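Local coordinates for GrgF (PDB 6LZH), which acts as a polyketide transferase in fungal gregatin A biosynthesis, probably fusing two polyketide chains by a Claisen condensation, at residues G40-K45 / L173-E178; D67-G72 / R79-A84. All coordinates share one frame; numbering follows the deposited sequence.

Contact 1: G40-K45 / L173-E178; sequences GFNMPK and LPYVNE
Tyr-175 OH receives a hydrogen bond from Asn-42 ND2 at 2.9 Å, nearly straight with an N-H...O angle of 165°. In this alpha/beta hydrolase fold the bond joins the loop after strand 32-38, at the active site, to the chain just beyond strand 172-174. The phenol oxygen lies in the plane of the Asn-42 amide, while amide and phenol ring are turned 59° against each other. Asn-42 has CG anti to its backbone N (chi1 -158°), which carries the amide out to the tyrosine; its OD1 is bonded to Asn-80 and its ND2 also reaches the carbonyl of Arg-206, so the amide is gripped at both ends and its flip is fixed. A water in the plane of the Tyr-175 ring sits 2.7 Å from Tyr-175 OH, oxygen to oxygen, and gives a weak, 3.3 Å bond to Phe-41 O. The Tyr-175 side chain touches Ala-189 and Met-193 of helix 187-198. A phenylalanine in its place would probably leave Asn-42 ND2 with one acceptor fewer and the water without its phenol partner. Gly-40 to Met-43 form a type II turn, closed by Met-43 N bonding to Gly-40 O at 3.1 Å, that presents Phe-41 and Asn-42 together. The Phe-41 side chain lies about 4 Å from that of Cys-115, the probable nucleophile, and its ring reaches Tyr-175 as well, with CE2 4.2 Å from the phenol OH.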
loop_
_atom_site.group_PDB
_atom_site.type_symbol
_atom_site.label_atom_id
_atom_site.label_comp_id
_atom_site.label_asym_id
_atom_site.label_seq_id
_atom_site.Cartn_x
_atom_site.Cartn_y
_atom_site.Cartn_z
ATOM N N GLY A 40 9.005 6.016 -16.827
ATOM C CA GLY A 40 7.566 5.935 -16.976
ATOM C C GLY A 40 7.014 4.541 -16.714
ATOM O O GLY A 40 7.713 3.615 -16.294
ATOM N N PHE A 41 5.720 4.405 -16.979
ATOM C CA PHE A 41 4.972 3.215 -16.582
ATOM C C PHE A 41 5.505 1.961 -17.261
ATOM O O PHE A 41 5.534 1.871 -18.491
ATOM C CB PHE A 41 3.499 3.403 -16.924
ATOM C CG PHE A 41 2.648 2.226 -16.575
ATOM C CD1 PHE A 41 2.191 2.056 -15.271
ATOM C CD2 PHE A 41 2.294 1.291 -17.543
ATOM C CE1 PHE A 41 1.401 0.977 -14.932
ATOM C CE2 PHE A 41 1.500 0.197 -17.209
ATOM C CZ PHE A 41 1.051 0.046 -15.893
ATOM N N ASN A 42 5.907 0.983 -16.453
ATOM C CA ASN A 42 6.355 -0.315 -16.934
ATOM C C ASN A 42 7.565 -0.201 -17.850
ATOM O O ASN A 42 7.800 -1.084 -18.675
ATOM C CB ASN A 42 5.221 -1.065 -17.653
ATOM C CG ASN A 42 5.453 -2.569 -17.689
ATOM O OD1 ASN A 42 6.073 -3.125 -16.788
ATOM N ND2 ASN A 42 4.982 -3.223 -18.747
ATOM N N MET A 43 8.351 0.888 -17.720
ATOM C CA MET A 43 9.475 1.122 -18.612
ATOM C C MET A 43 10.809 1.003 -17.867
ATOM O O MET A 43 10.902 1.336 -16.680
ATOM C CB MET A 43 9.386 2.515 -19.249
ATOM C CG MET A 43 8.293 2.638 -20.323
ATOM S SD MET A 43 8.519 1.405 -21.649
ATOM C CE MET A 43 9.962 2.054 -22.506
ATOM N N PRO A 44 11.851 0.531 -18.541
ATOM C CA PRO A 44 13.199 0.563 -17.970
ATOM C C PRO A 44 13.796 1.964 -18.099
ATOM O O PRO A 44 13.200 2.877 -18.662
ATOM C CB PRO A 44 13.958 -0.454 -18.826
ATOM C CG PRO A 44 13.328 -0.299 -20.181
ATOM C CD PRO A 44 11.847 -0.036 -19.905
ATOM N N LYS A 45 15.000 2.116 -17.556
ATOM C CA LYS A 45 15.716 3.386 -17.560
ATOM C C LYS A 45 16.189 3.804 -18.953
ATOM O O LYS A 45 16.634 4.947 -19.129
ATOM C CB LYS A 45 16.925 3.267 -16.641
ATOM C CG LYS A 45 17.952 2.309 -17.223
ATOM C CD LYS A 45 18.885 1.766 -16.176
ATOM C CE LYS A 45 19.901 0.824 -16.807
ATOM N NZ LYS A 45 19.224 -0.420 -17.283
ATOM N N LEU A 173 -1.619 -9.355 -18.235
ATOM C CA LEU A 173 -2.542 -8.805 -19.204
ATOM C C LEU A 173 -1.775 -8.099 -20.308
ATOM O O LEU A 173 -0.771 -7.442 -20.024
ATOM C CB LEU A 173 -3.494 -7.809 -18.547
ATOM C CG LEU A 173 -4.472 -8.458 -17.586
ATOM C CD1 LEU A 173 -5.352 -7.392 -16.965
ATOM C CD2 LEU A 173 -5.282 -9.519 -18.331
ATOM N N PRO A 174 -2.215 -8.203 -21.559
ATOM C CA PRO A 174 -1.612 -7.396 -22.620
ATOM C C PRO A 174 -2.170 -5.983 -22.605
ATOM O O PRO A 174 -3.261 -5.713 -22.091
ATOM C CB PRO A 174 -2.027 -8.134 -23.897
ATOM C CG PRO A 174 -3.400 -8.646 -23.550
ATOM C CD PRO A 174 -3.356 -8.995 -22.057
ATOM N N TYR A 175 -1.392 -5.072 -23.190
ATOM C CA TYR A 175 -1.866 -3.702 -23.359
ATOM C C TYR A 175 -3.112 -3.655 -24.235
ATOM O O TYR A 175 -3.989 -2.802 -24.032
ATOM C CB TYR A 175 -0.765 -2.840 -23.969
ATOM C CG TYR A 175 0.364 -2.478 -23.031
ATOM C CD1 TYR A 175 0.435 -3.002 -21.740
ATOM C CD2 TYR A 175 1.354 -1.596 -23.432
ATOM C CE1 TYR A 175 1.468 -2.650 -20.888
ATOM C CE2 TYR A 175 2.384 -1.249 -22.597
ATOM C CZ TYR A 175 2.445 -1.775 -21.326
ATOM O OH TYR A 175 3.490 -1.402 -20.497
ATOM N N VAL A 176 -3.202 -4.557 -25.213
ATOM C CA VAL A 176 -4.313 -4.639 -26.160
ATOM C C VAL A 176 -4.645 -6.113 -26.350
ATOM O O VAL A 176 -3.781 -6.892 -26.768
ATOM C CB VAL A 176 -3.977 -3.999 -27.523
ATOM C CG1 VAL A 176 -5.213 -3.961 -28.425
ATOM C CG2 VAL A 176 -3.389 -2.605 -27.357
ATOM N N ASN A 177 -5.882 -6.502 -26.044
ATOM C CA ASN A 177 -6.323 -7.864 -26.317
ATOM C C ASN A 177 -6.347 -8.125 -27.821
ATOM O O ASN A 177 -6.425 -7.202 -28.637
ATOM C CB ASN A 177 -7.715 -8.116 -25.732
ATOM C CG ASN A 177 -7.758 -7.947 -24.227
ATOM O OD1 ASN A 177 -8.607 -7.228 -23.698
ATOM N ND2 ASN A 177 -6.840 -8.609 -23.528
ATOM N N GLU A 178 -6.279 -9.409 -28.187
ATOM C CA GLU A 178 -6.260 -9.761 -29.604
ATOM C C GLU A 178 -7.494 -9.246 -30.333
ATOM O O GLU A 178 -7.434 -8.978 -31.538
ATOM C CB GLU A 178 -6.144 -11.283 -29.769
ATOM C CG GLU A 178 -6.942 -12.096 -28.756
ATOM C CD GLU A 178 -8.424 -12.163 -29.080
ATOM O OE1 GLU A 178 -9.200 -12.587 -28.193
ATOM O OE2 GLU A 178 -8.811 -11.813 -30.222
HETATM O O HOH W 1 4.988 0.547 -21.508
#

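Contact 2: D67-G72 / R79-A84; sequences DPRGIG and RNDIDA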
loop_
_atom_site.group_PDB
_atom_site.type_symbol
_atom_site.label_atom_id
_atom_site.label_comp_id
_atom_site.label_asym_id
_atom_site.label_seq_id
_atom_site.Cartn_x
_atom_site.Cartn_y
_atom_site.Cartn_z
ATOM N N ASP A 67 16.721 0.858 -12.983
ATOM C CA ASP A 67 15.560 0.059 -13.348
ATOM C C ASP A 67 14.802 -0.288 -12.076
ATOM O O ASP A 67 15.412 -0.808 -11.127
ATOM C CB ASP A 67 15.969 -1.223 -14.095
ATOM C CG ASP A 67 16.422 -0.952 -15.525
ATOM O OD1 ASP A 67 15.797 -0.114 -16.197
ATOM O OD2 ASP A 67 17.378 -1.598 -15.998
ATOM N N PRO A 68 13.517 0.038 -11.982
ATOM C CA PRO A 68 12.741 -0.356 -10.802
ATOM C C PRO A 68 12.681 -1.871 -10.678
ATOM O O PRO A 68 13.048 -2.620 -11.585
ATOM C CB PRO A 68 11.353 0.245 -11.064
ATOM C CG PRO A 68 11.592 1.334 -12.075
ATOM C CD PRO A 68 12.722 0.846 -12.927
ATOM N N ARG A 69 12.222 -2.320 -9.512
ATOM C CA ARG A 69 12.026 -3.737 -9.263
ATOM C C ARG A 69 11.296 -4.410 -10.416
ATOM O O ARG A 69 10.271 -3.913 -10.889
ATOM C CB ARG A 69 11.216 -3.916 -7.977
ATOM C CG ARG A 69 11.252 -5.329 -7.463
ATOM C CD ARG A 69 10.121 -6.177 -7.989
ATOM N NE ARG A 69 8.844 -5.856 -7.369
ATOM C CZ ARG A 69 7.711 -6.464 -7.694
ATOM N NH1 ARG A 69 6.570 -6.134 -7.091
ATOM N NH2 ARG A 69 7.719 -7.398 -8.641
ATOM N N GLY A 70 11.812 -5.564 -10.838
ATOM C CA GLY A 70 11.109 -6.389 -11.806
ATOM C C GLY A 70 11.180 -5.877 -13.225
ATOM O O GLY A 70 10.417 -6.325 -14.078
ATOM N N ILE A 71 12.071 -4.934 -13.501
ATOM C CA ILE A 71 12.150 -4.262 -14.791
ATOM C C ILE A 71 13.601 -4.269 -15.249
ATOM O O ILE A 71 14.508 -4.163 -14.419
ATOM C CB ILE A 71 11.618 -2.810 -14.680
ATOM C CG1 ILE A 71 10.133 -2.797 -14.302
ATOM C CG2 ILE A 71 11.888 -2.022 -15.944
ATOM C CD1 ILE A 71 9.195 -3.031 -15.471
ATOM N N GLY A 72 13.822 -4.415 -16.561
ATOM C CA GLY A 72 15.145 -4.160 -17.113
ATOM C C GLY A 72 16.188 -5.083 -16.509
ATOM O O GLY A 72 16.005 -6.301 -16.450
ATOM N N ARG A 79 8.327 -10.307 -13.059
ATOM C CA ARG A 79 8.725 -9.143 -13.843
ATOM C C ARG A 79 7.497 -8.308 -14.193
ATOM O O ARG A 79 6.367 -8.797 -14.162
ATOM C CB ARG A 79 9.430 -9.576 -15.119
ATOM C CG ARG A 79 10.346 -10.742 -14.917
ATOM C CD ARG A 79 11.498 -10.335 -14.049
ATOM N NE ARG A 79 12.307 -9.301 -14.688
ATOM C CZ ARG A 79 13.287 -8.641 -14.079
ATOM N NH1 ARG A 79 13.568 -8.889 -12.799
ATOM N NH2 ARG A 79 13.970 -7.721 -14.748
ATOM N N ASN A 80 7.723 -7.033 -14.520
ATOM C CA ASN A 80 6.650 -6.184 -15.040
ATOM C C ASN A 80 5.439 -6.242 -14.120
ATOM O O ASN A 80 4.303 -6.483 -14.537
ATOM C CB ASN A 80 6.281 -6.604 -16.458
ATOM C CG ASN A 80 7.426 -6.462 -17.396
ATOM O OD1 ASN A 80 8.039 -7.445 -17.829
ATOM N ND2 ASN A 80 7.763 -5.224 -17.682
ATOM N N ASP A 81 5.722 -6.075 -12.837
ATOM C CA ASP A 81 4.762 -6.223 -11.750
ATOM C C ASP A 81 4.949 -4.965 -10.902
ATOM O O ASP A 81 5.942 -4.835 -10.181
ATOM C CB ASP A 81 5.042 -7.515 -10.980
ATOM C CG ASP A 81 4.158 -7.675 -9.775
ATOM O OD1 ASP A 81 2.935 -7.497 -9.928
ATOM O OD2 ASP A 81 4.697 -7.958 -8.682
ATOM N N ILE A 82 4.029 -4.017 -11.030
ATOM C CA ILE A 82 4.262 -2.635 -10.626
ATOM C C ILE A 82 3.662 -2.431 -9.242
ATOM O O ILE A 82 2.546 -2.889 -8.968
ATOM C CB ILE A 82 3.658 -1.636 -11.635
ATOM C CG1 ILE A 82 4.316 -1.712 -13.027
ATOM C CG2 ILE A 82 3.722 -0.218 -11.104
ATOM C CD1 ILE A 82 5.749 -2.172 -13.056
ATOM N N ASP A 83 4.411 -1.766 -8.365
ATOM C CA ASP A 83 3.990 -1.543 -6.983
ATOM C C ASP A 83 4.495 -0.159 -6.591
ATOM O O ASP A 83 5.673 -0.005 -6.258
ATOM C CB ASP A 83 4.544 -2.631 -6.063
ATOM C CG ASP A 83 3.997 -2.535 -4.645
ATOM O OD1 ASP A 83 3.357 -1.511 -4.320
ATOM O OD2 ASP A 83 4.212 -3.487 -3.865
ATOM N N ALA A 84 3.614 0.846 -6.658
ATOM C CA ALA A 84 4.045 2.212 -6.380
ATOM C C ALA A 84 4.587 2.342 -4.966
ATOM O O ALA A 84 5.625 2.973 -4.750
ATOM C CB ALA A 84 2.890 3.194 -6.587
HETATM O O HOH W 2 4.943 -8.162 -6.166
HETATM O O HOH W 3 5.804 -5.654 -4.436
#
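The guanidinium of Arg-69 carries Asp-81 O over one face, away from its middle and about 3.2 Å from the plane, without a hydrogen bond, while Asp-81 OD2 lies in plane at its edge. That of Arg-79 rests one face on the Gly-70 peptide, with Gly-70 C above its centre, and has the Gly-72 carbonyl at its edge. Both arginines thus clasp the loop that links strand 62-66 to helix 84-99 of the alpha/beta hydrolase fold. NH1 and NH2 of Arg-69 both bond to Asp-81 OD2 at 3.1 Å, an end-on salt bridge to a single oxygen; the guanidinium and carboxylate planes are 59° apart, and NH1 comes from above the carboxylate plane, NH2 on the anti side of OD2. Bends at chi2 (-91°) and chi3 fold the arginine back toward Asp-81, and NE is held by Gln-86. The other carboxylate oxygen of Asp-81 is bonded to Ser-208. Arg-79 turns its NH1 to the carbonyls of Ser-74 and Gly-76, inside the same loop. A water that takes a weak bond from Arg-69 NH1 donates to Asp-83 OD2, which also pairs with Arg-85 of the second subunit. Gly-70, in the type II turn from Pro-68 to Ile-71, has positive phi and leaves room for Asn-80, whose backbone N bonds to Gly-70 O at 2.8 Å. Ile-71 CD1 also meets Ile-82 CD1 at 4.3 Å, an apolar contact.

Overall arrangement
Contact 1 is the more buried, made by three enclosed residues from parts of the chain far apart in sequence; contact 2, nested within the loop that contact 1 closes, is larger, only partly buried and local to one loop. Their chemistry differs: a neutral amide-phenol bond beside the active site in contact 1, and guanidinium groups, a salt bridge and waters in contact 2, which extends to the subunit interface. The two touch directly. The Asn-42 amide is shared between them, and Lys-45 NZ forms a salt bridge with Asp-67 OD2, tying the loops after strands 32-38 and 62-66, neighbours in the central sheet.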